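Cysteine desulfurase (Thermococcus onnurineus, PDB 5B89) probably catalyses the pyridoxal-phosphate-dependent removal of sulfur from L-cysteine, passing it to a sulfur carrier and releasing L-alanine. Local coordinates at residues Lys126-Asp137 with Lys170-Gln181; Val183-Glu192 with Tyr335-Val346. All blocks are in the same frame, centred on the assembly; numbering follows the deposited sequence.

Contact 1. Residues Lys126-Asp137 with Lys170-Gln181; sequences KIVTTPYEHHSD and KKIKGAKLVAVQ. With PLP (pyridoxal-5'-phosphate), chain G.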
loop_
_atom_site.group_PDB
_atom_site.type_symbol
_atom_site.label_atom_id
_atom_site.label_comp_id
_atom_site.label_asym_id
_atom_site.label_seq_id
_atom_site.Cartn_x
_atom_site.Cartn_y
_atom_site.Cartn_z
ATOM N N LYS B 126 8.936 -29.136 5.808
ATOM C CA LYS B 126 7.606 -29.244 5.303
ATOM C C LYS B 126 6.696 -28.080 5.629
ATOM O O LYS B 126 6.653 -27.648 6.717
ATOM C CB LYS B 126 6.980 -30.517 5.893
ATOM C CG LYS B 126 5.567 -30.850 5.454
ATOM C CD LYS B 126 5.114 -32.240 5.837
ATOM C CE LYS B 126 5.183 -32.484 7.303
ATOM N NZ LYS B 126 4.450 -33.701 7.655
ATOM N N ILE B 127 5.959 -27.669 4.616
ATOM C CA ILE B 127 4.929 -26.632 4.737
ATOM C C ILE B 127 3.616 -27.306 4.369
ATOM O O ILE B 127 3.583 -27.982 3.436
ATOM C CB ILE B 127 5.171 -25.464 3.812
ATOM C CG1 ILE B 127 6.397 -24.705 4.266
ATOM C CG2 ILE B 127 4.011 -24.469 3.848
ATOM C CD1 ILE B 127 6.868 -23.720 3.249
ATOM N N VAL B 128 2.583 -27.094 5.165
ATOM C CA VAL B 128 1.256 -27.694 4.919
ATOM C C VAL B 128 0.257 -26.549 4.658
ATOM O O VAL B 128 0.242 -25.619 5.423
ATOM C CB VAL B 128 0.814 -28.540 6.041
ATOM C CG1 VAL B 128 -0.604 -29.094 5.899
ATOM C CG2 VAL B 128 1.830 -29.685 6.265
ATOM N N THR B 129 -0.595 -26.751 3.649
ATOM C CA THR B 129 -1.697 -25.829 3.420
ATOM C C THR B 129 -2.897 -26.628 2.963
ATOM O O THR B 129 -2.894 -27.817 3.000
ATOM C CB THR B 129 -1.233 -24.749 2.474
ATOM O OG1 THR B 129 -2.256 -23.762 2.355
ATOM C CG2 THR B 129 -1.077 -25.282 1.081
ATOM N N THR B 130 -3.960 -25.939 2.559
ATOM C CA THR B 130 -5.185 -26.578 2.016
ATOM C C THR B 130 -5.088 -26.620 0.501
ATOM O O THR B 130 -4.431 -25.821 -0.105
ATOM C CB THR B 130 -6.499 -25.904 2.475
ATOM O OG1 THR B 130 -6.792 -24.784 1.612
ATOM C CG2 THR B 130 -6.507 -25.481 3.844
ATOM N N PRO B 131 -5.939 -27.410 -0.122
ATOM C CA PRO B 131 -5.970 -27.403 -1.562
ATOM C C PRO B 131 -6.910 -26.373 -2.090
ATOM O O PRO B 131 -7.123 -26.382 -3.255
ATOM C CB PRO B 131 -6.553 -28.756 -1.921
ATOM C CG PRO B 131 -7.350 -29.141 -0.757
ATOM C CD PRO B 131 -6.740 -28.489 0.449
ATOM N N TYR B 132 -7.459 -25.521 -1.264
ATOM C CA TYR B 132 -8.431 -24.569 -1.737
ATOM C C TYR B 132 -7.989 -23.134 -1.654
ATOM O O TYR B 132 -8.785 -22.235 -1.785
ATOM C CB TYR B 132 -9.717 -24.704 -0.920
ATOM C CG TYR B 132 -10.205 -26.096 -0.592
ATOM C CD1 TYR B 132 -10.833 -26.866 -1.527
ATOM C CD2 TYR B 132 -10.120 -26.575 0.652
ATOM C CE1 TYR B 132 -11.312 -28.120 -1.223
ATOM C CE2 TYR B 132 -10.592 -27.811 0.966
ATOM C CZ TYR B 132 -11.179 -28.588 0.009
ATOM O OH TYR B 132 -11.620 -29.812 0.347
ATOM N N GLU B 133 -6.713 -22.950 -1.424
ATOM C CA GLU B 133 -6.208 -21.629 -1.252
ATOM C C GLU B 133 -6.301 -20.666 -2.437
ATOM O O GLU B 133 -6.135 -21.051 -3.531
ATOM C CB GLU B 133 -4.752 -21.714 -0.812
ATOM C CG GLU B 133 -4.499 -22.456 0.496
ATOM C CD GLU B 133 -5.178 -21.836 1.722
ATOM O OE1 GLU B 133 -5.068 -20.624 1.886
ATOM O OE2 GLU B 133 -5.802 -22.571 2.472
ATOM N N HIS B 134 -6.553 -19.401 -2.131
ATOM C CA HIS B 134 -6.501 -18.329 -3.095
ATOM C C HIS B 134 -5.003 -18.263 -3.466
ATOM O O HIS B 134 -4.182 -18.618 -2.671
ATOM C CB HIS B 134 -6.967 -17.041 -2.402
ATOM C CG HIS B 134 -6.754 -15.782 -3.167
ATOM N ND1 HIS B 134 -7.781 -15.062 -3.720
ATOM C CD2 HIS B 134 -5.642 -15.064 -3.380
ATOM C CE1 HIS B 134 -7.296 -13.974 -4.278
ATOM N NE2 HIS B 134 -6.004 -13.955 -4.088
ATOM N N HIS B 135 -4.693 -17.790 -4.653
ATOM C CA HIS B 135 -3.321 -17.749 -5.161
ATOM C C HIS B 135 -2.396 -16.983 -4.218
ATOM O O HIS B 135 -1.168 -17.307 -4.150
ATOM C CB HIS B 135 -3.267 -17.180 -6.529
ATOM C CG HIS B 135 -4.045 -18.000 -7.541
ATOM N ND1 HIS B 135 -4.611 -17.448 -8.670
ATOM C CD2 HIS B 135 -4.415 -19.291 -7.505
ATOM C CE1 HIS B 135 -5.255 -18.416 -9.344
ATOM N NE2 HIS B 135 -5.207 -19.520 -8.630
ATOM N N SER B 136 -2.873 -15.981 -3.502
ATOM C CA SER B 136 -1.996 -15.225 -2.612
ATOM C C SER B 136 -1.550 -16.001 -1.389
ATOM O O SER B 136 -0.598 -15.667 -0.806
ATOM C CB SER B 136 -2.626 -13.920 -2.188
ATOM O OG SER B 136 -2.706 -13.046 -3.256
ATOM N N ASP B 137 -2.264 -17.049 -1.054
ATOM C CA ASP B 137 -1.864 -17.932 0.046
ATOM C C ASP B 137 -1.316 -19.259 -0.492
ATOM O O ASP B 137 -1.307 -20.195 0.220
ATOM C CB ASP B 137 -2.967 -18.192 1.074
ATOM C CG ASP B 137 -2.405 -18.725 2.430
ATOM O OD1 ASP B 137 -1.286 -18.388 2.738
ATOM O OD2 ASP B 137 -3.099 -19.460 3.113
ATOM N N LYS B 170 -2.170 -35.805 10.646
ATOM C CA LYS B 170 -1.058 -36.517 10.110
ATOM C C LYS B 170 -0.102 -35.639 9.377
ATOM O O LYS B 170 1.056 -35.754 9.556
ATOM C CB LYS B 170 -1.505 -37.626 9.174
ATOM C CG LYS B 170 -2.202 -38.716 9.896
ATOM C CD LYS B 170 -2.954 -39.688 9.009
ATOM C CE LYS B 170 -3.566 -40.761 9.908
ATOM N NZ LYS B 170 -4.654 -41.598 9.350
ATOM N N LYS B 171 -0.610 -34.761 8.536
ATOM C CA LYS B 171 0.242 -33.898 7.782
ATOM C C LYS B 171 0.946 -32.830 8.603
ATOM O O LYS B 171 2.042 -32.502 8.308
ATOM C CB LYS B 171 -0.554 -33.217 6.685
ATOM C CG LYS B 171 -1.106 -34.174 5.632
ATOM C CD LYS B 171 -0.635 -33.757 4.286
ATOM C CE LYS B 171 -0.821 -34.850 3.257
ATOM N NZ LYS B 171 -2.246 -35.080 2.938
ATOM N N ILE B 172 0.271 -32.327 9.617
ATOM C CA ILE B 172 0.804 -31.175 10.402
ATOM C C ILE B 172 1.920 -31.680 11.367
ATOM O O ILE B 172 2.834 -30.929 11.685
ATOM C CB ILE B 172 -0.287 -30.457 11.158
ATOM C CG1 ILE B 172 -1.206 -29.776 10.105
ATOM C CG2 ILE B 172 0.268 -29.442 12.127
ATOM C CD1 ILE B 172 -2.469 -29.209 10.735
ATOM N N LYS B 173 1.858 -32.958 11.770
ATOM C CA LYS B 173 2.959 -33.542 12.581
ATOM C C LYS B 173 4.242 -33.451 11.769
ATOM O O LYS B 173 4.327 -33.852 10.617
ATOM C CB LYS B 173 2.609 -35.003 12.957
ATOM C CG LYS B 173 3.756 -35.706 13.743
ATOM C CD LYS B 173 3.533 -37.219 13.785
ATOM C CE LYS B 173 4.673 -37.950 14.501
ATOM N NZ LYS B 173 4.885 -37.448 15.890
ATOM N N GLY B 174 5.265 -32.831 12.372
ATOM C CA GLY B 174 6.514 -32.625 11.661
ATOM C C GLY B 174 6.565 -31.437 10.709
ATOM O O GLY B 174 7.561 -31.253 10.056
ATOM N N ALA B 175 5.448 -30.672 10.591
ATOM C CA ALA B 175 5.521 -29.539 9.701
ATOM C C ALA B 175 6.247 -28.343 10.378
ATOM O O ALA B 175 6.029 -28.126 11.547
ATOM C CB ALA B 175 4.090 -29.107 9.368
ATOM N N LYS B 176 6.990 -27.562 9.588
ATOM C CA LYS B 176 7.594 -26.365 10.082
ATOM C C LYS B 176 6.573 -25.199 10.158
ATOM O O LYS B 176 6.640 -24.363 11.084
ATOM C CB LYS B 176 8.785 -25.997 9.216
ATOM C CG LYS B 176 9.599 -24.774 9.645
ATOM C CD LYS B 176 10.575 -25.281 10.649
ATOM C CE LYS B 176 11.520 -24.181 11.056
ATOM N NZ LYS B 176 12.456 -24.828 12.029
ATOM N N LEU B 177 5.690 -25.193 9.172
ATOM C CA LEU B 177 4.729 -24.061 9.035
ATOM C C LEU B 177 3.483 -24.653 8.363
ATOM O O LEU B 177 3.566 -25.468 7.459
ATOM C CB LEU B 177 5.374 -22.958 8.236
ATOM C CG LEU B 177 4.501 -21.658 8.063
ATOM C CD1 LEU B 177 5.387 -20.406 8.063
ATOM C CD2 LEU B 177 3.648 -21.700 6.827
ATOM N N VAL B 178 2.370 -24.111 8.820
ATOM C CA VAL B 178 1.009 -24.469 8.339
ATOM C C VAL B 178 0.361 -23.120 7.950
ATOM O O VAL B 178 0.306 -22.223 8.846
ATOM C CB VAL B 178 0.225 -25.159 9.367
ATOM C CG1 VAL B 178 -1.199 -25.457 8.909
ATOM C CG2 VAL B 178 0.837 -26.505 9.824
ATOM N N ALA B 179 -0.153 -23.035 6.737
ATOM C CA ALA B 179 -0.853 -21.854 6.279
ATOM C C ALA B 179 -2.235 -22.235 5.794
ATOM O O ALA B 179 -2.366 -23.037 4.936
ATOM C CB ALA B 179 -0.085 -21.178 5.173
ATOM N N VAL B 180 -3.254 -21.622 6.359
ATOM C CA VAL B 180 -4.611 -21.934 5.928
ATOM C C VAL B 180 -5.501 -20.703 5.834
ATOM O O VAL B 180 -5.341 -19.742 6.523
ATOM C CB VAL B 180 -5.305 -22.943 6.848
ATOM C CG1 VAL B 180 -4.470 -24.228 6.973
ATOM C CG2 VAL B 180 -5.537 -22.330 8.192
ATOM N N GLN B 181 -6.488 -20.818 4.965
ATOM C CA GLN B 181 -7.449 -19.781 4.834
ATOM C C GLN B 181 -8.530 -20.059 5.866
ATOM O O GLN B 181 -8.817 -21.131 6.155
ATOM C CB GLN B 181 -8.061 -19.787 3.438
ATOM C CG GLN B 181 -8.929 -20.971 3.197
ATOM C CD GLN B 181 -9.307 -21.211 1.749
ATOM O OE1 GLN B 181 -8.928 -20.499 0.859
ATOM N NE2 GLN B 181 -10.080 -22.221 1.553
HETATM N N1 PLP G . -7.201 -14.623 0.343
HETATM C C2 PLP G . -8.554 -14.772 0.311
HETATM C C2A PLP G . -9.225 -15.955 0.973
HETATM C C3 PLP G . -9.278 -13.798 -0.400
HETATM O O3 PLP G . -10.630 -13.896 -0.459
HETATM C C4 PLP G . -8.611 -12.685 -0.972
HETATM C C4A PLP G . -9.476 -11.661 -1.808
HETATM C C5 PLP G . -7.205 -12.585 -0.808
HETATM C C6 PLP G . -6.491 -13.572 -0.163
HETATM C C5A PLP G . -6.481 -11.413 -1.463
HETATM O O4P PLP G . -6.881 -10.178 -0.795
HETATM P P PLP G . -6.259 -8.920 -1.452
HETATM O O1P PLP G . -6.853 -7.826 -0.703
HETATM O O2P PLP G . -6.723 -8.950 -2.910
HETATM O O3P PLP G . -4.809 -9.031 -1.377
HETATM O O HOH W 1 9.401 -29.766 8.589
#
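Val128 and Val178 pair where two parallel strands, 126-129 and 177-181, run side by side within the mixed sheet of the PLP-binding domain, the core of a class-V aminotransferase fold. The ladder is regular: Val128 N bonds Leu177 O at 3.0 Å, and Val128 O receives Ala179 N at 2.9 Å. Beta-branched Val128 suits a buried strand, its two methyl groups spreading over Lys171 CB and Ala175 CB beneath helix 165-172. On the other face Ile127 CG2 lies alongside Leu177 CD2. Thr129 adds a side-chain rung, OG1 meeting Ala179 O at 2.7 Å.

At the start of the strand, Lys126 is extended except for a bend at chi3 (58°), which swings NZ onto Lys171 O (2.8 Å) and Lys173 O (3.0 Å). A positive charge is apt here, because the carbonyl of Lys171 in the last turn of the helix, and that of Lys173 in the turn just after it, both face this corner and can take N-H donors. Gly174, with positive phi, takes the third place of the type II turn that follows.

Past the strand, Thr130 OG1 accepts from Tyr132 N in an ST turn and donates to Glu133 OE2 at 2.6 Å, on the anti side and somewhat out of the carboxylate plane. The syn lone pair of OE2 takes Gln181 N at 3.1 Å. With an alanine in place of Glu133, the buried Gln181 N and the Thr130 hydroxyl would probably lose their shared acceptor, and the turn leading to His134 could shift. His134 itself lies with one ring face over PLP, near C5.

Glu133 OE1 sits 2.6 Å from Asp137 OD2, while Asp137 OD1 is held by Trp141. So close a pair of buried acid oxygens implies that one carboxyl group probably keeps a proton and shares it with the other.

Contact 2. Residues Val183-Glu192 with Tyr335-Val346; sequences VSNALGVIHE and YGPRNLKKHAGV. With ALA (alanine), chain H; PLP (pyridoxal-5'-phosphate), chain G.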
loop_
_atom_site.group_PDB
_atom_site.type_symbol
_atom_site.label_atom_id
_atom_site.label_comp_id
_atom_site.label_asym_id
_atom_site.label_seq_id
_atom_site.Cartn_x
_atom_site.Cartn_y
_atom_site.Cartn_z
ATOM N N VAL B 183 -11.747 -18.784 5.500
ATOM C CA VAL B 183 -12.879 -18.977 4.566
ATOM C C VAL B 183 -12.386 -18.959 3.169
ATOM O O VAL B 183 -11.629 -18.130 2.759
ATOM C CB VAL B 183 -13.869 -17.787 4.758
ATOM C CG1 VAL B 183 -15.067 -17.849 3.737
ATOM C CG2 VAL B 183 -14.405 -17.737 6.175
ATOM N N SER B 184 -12.872 -19.913 2.334
ATOM C CA SER B 184 -12.632 -19.964 0.942
ATOM C C SER B 184 -13.421 -18.904 0.141
ATOM O O SER B 184 -14.630 -18.896 0.283
ATOM C CB SER B 184 -13.033 -21.322 0.409
ATOM O OG SER B 184 -12.964 -21.308 -1.026
ATOM N N ASN B 185 -12.736 -18.110 -0.670
ATOM C CA ASN B 185 -13.385 -17.096 -1.487
ATOM C C ASN B 185 -14.134 -17.692 -2.664
ATOM O O ASN B 185 -14.819 -16.973 -3.328
ATOM C CB ASN B 185 -12.327 -16.112 -1.982
ATOM C CG ASN B 185 -11.333 -16.750 -2.937
ATOM O OD1 ASN B 185 -10.706 -17.796 -2.602
ATOM N ND2 ASN B 185 -11.167 -16.155 -4.093
ATOM N N ALA B 186 -13.895 -18.942 -3.026
ATOM C CA ALA B 186 -14.572 -19.563 -4.154
ATOM C C ALA B 186 -15.675 -20.448 -3.711
ATOM O O ALA B 186 -16.739 -20.472 -4.381
ATOM C CB ALA B 186 -13.576 -20.389 -4.969
ATOM N N LEU B 187 -15.458 -21.279 -2.694
ATOM C CA LEU B 187 -16.435 -22.156 -2.158
ATOM C C LEU B 187 -17.267 -21.716 -0.986
ATOM O O LEU B 187 -18.378 -22.197 -0.764
ATOM C CB LEU B 187 -15.793 -23.501 -1.680
ATOM C CG LEU B 187 -15.044 -24.218 -2.771
ATOM C CD1 LEU B 187 -14.207 -25.366 -2.204
ATOM C CD2 LEU B 187 -16.078 -24.832 -3.737
ATOM N N GLY B 188 -16.792 -20.728 -0.212
ATOM C CA GLY B 188 -17.462 -20.319 0.994
ATOM C C GLY B 188 -17.370 -21.221 2.208
ATOM O O GLY B 188 -17.923 -20.945 3.240
ATOM N N VAL B 189 -16.542 -22.242 2.087
ATOM C CA VAL B 189 -16.304 -23.066 3.260
ATOM C C VAL B 189 -15.626 -22.302 4.419
ATOM O O VAL B 189 -14.646 -21.561 4.117
ATOM C CB VAL B 189 -15.492 -24.370 2.952
ATOM C CG1 VAL B 189 -14.231 -24.141 2.181
ATOM C CG2 VAL B 189 -15.334 -25.199 4.196
ATOM N N ILE B 190 -16.149 -22.487 5.602
ATOM C CA ILE B 190 -15.498 -22.017 6.839
ATOM C C ILE B 190 -14.710 -23.158 7.388
ATOM O O ILE B 190 -15.318 -24.071 7.916
ATOM C CB ILE B 190 -16.489 -21.450 7.871
ATOM C CG1 ILE B 190 -17.482 -20.378 7.219
ATOM C CG2 ILE B 190 -15.726 -20.807 9.063
ATOM C CD1 ILE B 190 -18.574 -19.995 8.113
ATOM N N HIS B 191 -13.400 -23.104 7.353
ATOM C CA HIS B 191 -12.612 -24.175 7.941
ATOM C C HIS B 191 -12.550 -24.129 9.455
ATOM O O HIS B 191 -12.802 -23.140 10.053
ATOM C CB HIS B 191 -11.216 -24.126 7.371
ATOM C CG HIS B 191 -11.155 -24.429 5.915
ATOM N ND1 HIS B 191 -10.562 -23.603 4.996
ATOM C CD2 HIS B 191 -11.657 -25.457 5.215
ATOM C CE1 HIS B 191 -10.669 -24.127 3.800
ATOM N NE2 HIS B 191 -11.328 -25.253 3.913
ATOM N N GLU B 192 -12.237 -25.278 10.044
ATOM C CA GLU B 192 -12.116 -25.418 11.483
ATOM C C GLU B 192 -10.775 -24.892 11.915
ATOM O O GLU B 192 -9.951 -25.599 12.368
ATOM C CB GLU B 192 -12.293 -26.886 11.879
ATOM C CG GLU B 192 -13.575 -27.471 11.294
ATOM C CD GLU B 192 -13.435 -28.078 9.868
ATOM O OE1 GLU B 192 -12.516 -27.781 9.084
ATOM O OE2 GLU B 192 -14.326 -28.868 9.540
ATOM N N TYR B 335 -22.043 -24.816 -5.140
ATOM C CA TYR B 335 -20.872 -25.399 -4.559
ATOM C C TYR B 335 -20.651 -25.050 -3.108
ATOM O O TYR B 335 -21.265 -24.199 -2.571
ATOM C CB TYR B 335 -19.653 -25.055 -5.420
ATOM C CG TYR B 335 -19.852 -25.318 -6.904
ATOM C CD1 TYR B 335 -19.672 -26.555 -7.426
ATOM C CD2 TYR B 335 -20.214 -24.314 -7.765
ATOM C CE1 TYR B 335 -19.875 -26.801 -8.772
ATOM C CE2 TYR B 335 -20.437 -24.556 -9.092
ATOM C CZ TYR B 335 -20.253 -25.802 -9.592
ATOM O OH TYR B 335 -20.446 -26.058 -10.901
ATOM N N GLY B 336 -19.769 -25.802 -2.504
ATOM C CA GLY B 336 -19.497 -25.605 -1.105
ATOM C C GLY B 336 -20.337 -26.445 -0.181
ATOM O O GLY B 336 -21.114 -27.238 -0.553
ATOM N N PRO B 337 -20.078 -26.196 1.146
ATOM C CA PRO B 337 -20.775 -27.031 2.120
ATOM C C PRO B 337 -22.292 -26.939 2.188
ATOM O O PRO B 337 -22.846 -25.927 2.166
ATOM C CB PRO B 337 -20.184 -26.598 3.461
ATOM C CG PRO B 337 -18.847 -26.115 3.139
ATOM C CD PRO B 337 -19.070 -25.334 1.907
ATOM N N ARG B 338 -22.918 -28.089 2.322
ATOM C CA ARG B 338 -24.349 -28.170 2.508
ATOM C C ARG B 338 -24.748 -27.869 3.917
ATOM O O ARG B 338 -25.813 -27.453 4.122
ATOM C CB ARG B 338 -24.841 -29.566 2.202
ATOM C CG ARG B 338 -25.225 -29.830 0.798
ATOM C CD ARG B 338 -24.234 -29.280 -0.164
ATOM N NE ARG B 338 -24.875 -29.072 -1.419
ATOM C CZ ARG B 338 -24.352 -28.497 -2.493
ATOM N NH1 ARG B 338 -23.078 -28.046 -2.577
ATOM N NH2 ARG B 338 -25.154 -28.397 -3.500
ATOM N N ASN B 339 -23.890 -28.140 4.893
ATOM C CA ASN B 339 -24.093 -27.751 6.194
ATOM C C ASN B 339 -23.868 -26.209 6.256
ATOM O O ASN B 339 -22.694 -25.750 6.271
ATOM C CB ASN B 339 -23.105 -28.415 7.183
ATOM C CG ASN B 339 -23.270 -27.979 8.528
ATOM O OD1 ASN B 339 -24.097 -27.188 8.919
ATOM N ND2 ASN B 339 -22.388 -28.515 9.405
ATOM N N LEU B 340 -24.936 -25.446 6.322
ATOM C CA LEU B 340 -24.796 -23.996 6.254
ATOM C C LEU B 340 -24.136 -23.453 7.439
ATOM O O LEU B 340 -23.716 -22.290 7.391
ATOM C CB LEU B 340 -26.140 -23.264 5.943
ATOM C CG LEU B 340 -26.726 -23.735 4.592
ATOM C CD1 LEU B 340 -28.010 -22.940 4.340
ATOM C CD2 LEU B 340 -25.832 -23.672 3.397
ATOM N N LYS B 341 -23.995 -24.145 8.591
ATOM C CA LYS B 341 -23.182 -23.603 9.695
ATOM C C LYS B 341 -21.697 -23.482 9.320
ATOM O O LYS B 341 -20.994 -22.727 10.041
ATOM C CB LYS B 341 -23.334 -24.533 10.927
ATOM C CG LYS B 341 -24.738 -24.452 11.566
ATOM C CD LYS B 341 -24.830 -24.892 12.960
ATOM C CE LYS B 341 -26.296 -24.845 13.408
ATOM N NZ LYS B 341 -26.946 -23.485 13.531
ATOM N N LYS B 342 -21.267 -24.186 8.292
ATOM C CA LYS B 342 -19.896 -24.145 7.797
ATOM C C LYS B 342 -19.790 -23.404 6.422
ATOM O O LYS B 342 -18.813 -23.593 5.668
ATOM C CB LYS B 342 -19.375 -25.662 7.539
ATOM C CG LYS B 342 -18.961 -26.482 8.741
ATOM C CD LYS B 342 -18.017 -27.555 8.186
ATOM C CE LYS B 342 -16.689 -27.057 7.515
ATOM N NZ LYS B 342 -15.755 -28.160 7.117
ATOM N N HIS B 343 -20.820 -22.612 6.046
ATOM C CA HIS B 343 -20.860 -21.949 4.761
ATOM C C HIS B 343 -21.014 -20.439 5.002
ATOM O O HIS B 343 -21.994 -19.958 5.588
ATOM C CB HIS B 343 -22.106 -22.452 3.973
ATOM C CG HIS B 343 -21.997 -22.333 2.499
ATOM N ND1 HIS B 343 -21.739 -21.151 1.783
ATOM C CD2 HIS B 343 -22.058 -23.294 1.529
ATOM C CE1 HIS B 343 -21.687 -21.407 0.474
ATOM N NE2 HIS B 343 -21.840 -22.702 0.320
ATOM N N ALA B 344 -20.029 -19.708 4.536
ATOM C CA ALA B 344 -20.023 -18.286 4.697
ATOM C C ALA B 344 -20.922 -17.609 3.686
ATOM O O ALA B 344 -21.603 -18.252 2.994
ATOM C CB ALA B 344 -18.613 -17.775 4.593
ATOM N N GLY B 345 -20.906 -16.291 3.658
ATOM C CA GLY B 345 -21.769 -15.534 2.772
ATOM C C GLY B 345 -21.334 -15.462 1.349
ATOM O O GLY B 345 -21.196 -14.426 0.806
ATOM N N VAL B 346 -21.089 -16.617 0.788
ATOM C CA VAL B 346 -20.595 -16.807 -0.539
ATOM C C VAL B 346 -21.319 -17.984 -1.176
ATOM O O VAL B 346 -21.297 -19.029 -0.601
ATOM C CB VAL B 346 -19.099 -17.185 -0.515
ATOM C CG1 VAL B 346 -18.559 -17.384 -1.909
ATOM C CG2 VAL B 346 -18.287 -16.111 0.214
HETATM N N ALA H . -10.312 -12.440 -2.821
HETATM C CA ALA H . -11.165 -11.658 -3.844
HETATM C C ALA H . -11.872 -12.453 -4.968
HETATM O O ALA H . -12.024 -13.679 -4.750
HETATM C CB ALA H . -10.470 -10.476 -4.550
HETATM O OXT ALA H . -12.410 -11.961 -6.028
HETATM N N1 PLP G . -7.201 -14.623 0.343
HETATM C C2 PLP G . -8.554 -14.772 0.311
HETATM C C2A PLP G . -9.225 -15.955 0.973
HETATM C C3 PLP G . -9.278 -13.798 -0.400
HETATM O O3 PLP G . -10.630 -13.896 -0.459
HETATM C C4 PLP G . -8.611 -12.685 -0.972
HETATM C C4A PLP G . -9.476 -11.661 -1.808
HETATM C C5 PLP G . -7.205 -12.585 -0.808
HETATM C C6 PLP G . -6.491 -13.572 -0.163
HETATM C C5A PLP G . -6.481 -11.413 -1.463
HETATM O O4P PLP G . -6.881 -10.178 -0.795
HETATM P P PLP G . -6.259 -8.920 -1.452
HETATM O O1P PLP G . -6.853 -7.826 -0.703
HETATM O O2P PLP G . -6.723 -8.950 -2.910
HETATM O O3P PLP G . -4.809 -9.031 -1.377
HETATM O O HOH W 2 -20.667 -21.583 -2.485
#
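Lys342 bends at chi3 (62°) and Glu192 at chi2 (88°), and these two kinks bring NZ to OE2 at 2.9 Å in a salt bridge, the ammonium standing above the carboxylate plane. It lies beside a single beta bridge, Val189 with His343, between two irregular loops of the aminotransferase fold: one before helix 193-203 in the PLP-binding domain, the other leading into strand 346-349 of the smaller sheet. Ala344 N donates almost straight to Gly188 O at 2.8 Å, and Ile190 N reaches Lys342 O at 2.9 Å.

Small residues let the backbones come this close. Gly188 has positive phi, and a CB there would collide with Val346 O; Val346 CB instead packs on Gly188 CA. Ala344 offers just a methyl group, touching Val183 CG1 at 3.6 Å and Ile190 CG1 at 3.9 Å. Beyond the bridge, Val189 CG2 crosses the Pro337 ring at about a right angle, meeting CG at 3.8 Å. The His343 ring is fixed by ND1, which donates in the ring plane to Ala344 O.

Ser184 OG shapes the first loop by accepting from both Ala186 N and Leu187 N. Inside that turn, between Ser184 and Ala186, lies Asn185, whose backbone O is held by Arg391 and whose ND2 donates to His375 O and, at 2.7 Å, to the carboxylate O of the bound alanine.

How the contacts relate
Following the chain from the N terminus, contact 1 closes first: after strand 126-129 the chain makes strand 151-154 and helix 165-172 before strand 177-181 comes back alongside strand 126-129, parallel to it. Contact 2 opens immediately afterwards, at Val183, and closes a far longer excursion that takes in strands 206-210, 229-233 and 245-249 of the large sheet and two long helices before Tyr335-Val346. The two are therefore in series, neither enclosing the other. They still touch: Gln181 O probably accepts from His191 ND1, and Tyr132 packs on Leu187 and His191. Contact 1 works within the large sheet, contact 2 ties that domain to the smaller sheet, and His134 and Asn185 bring both to PLP.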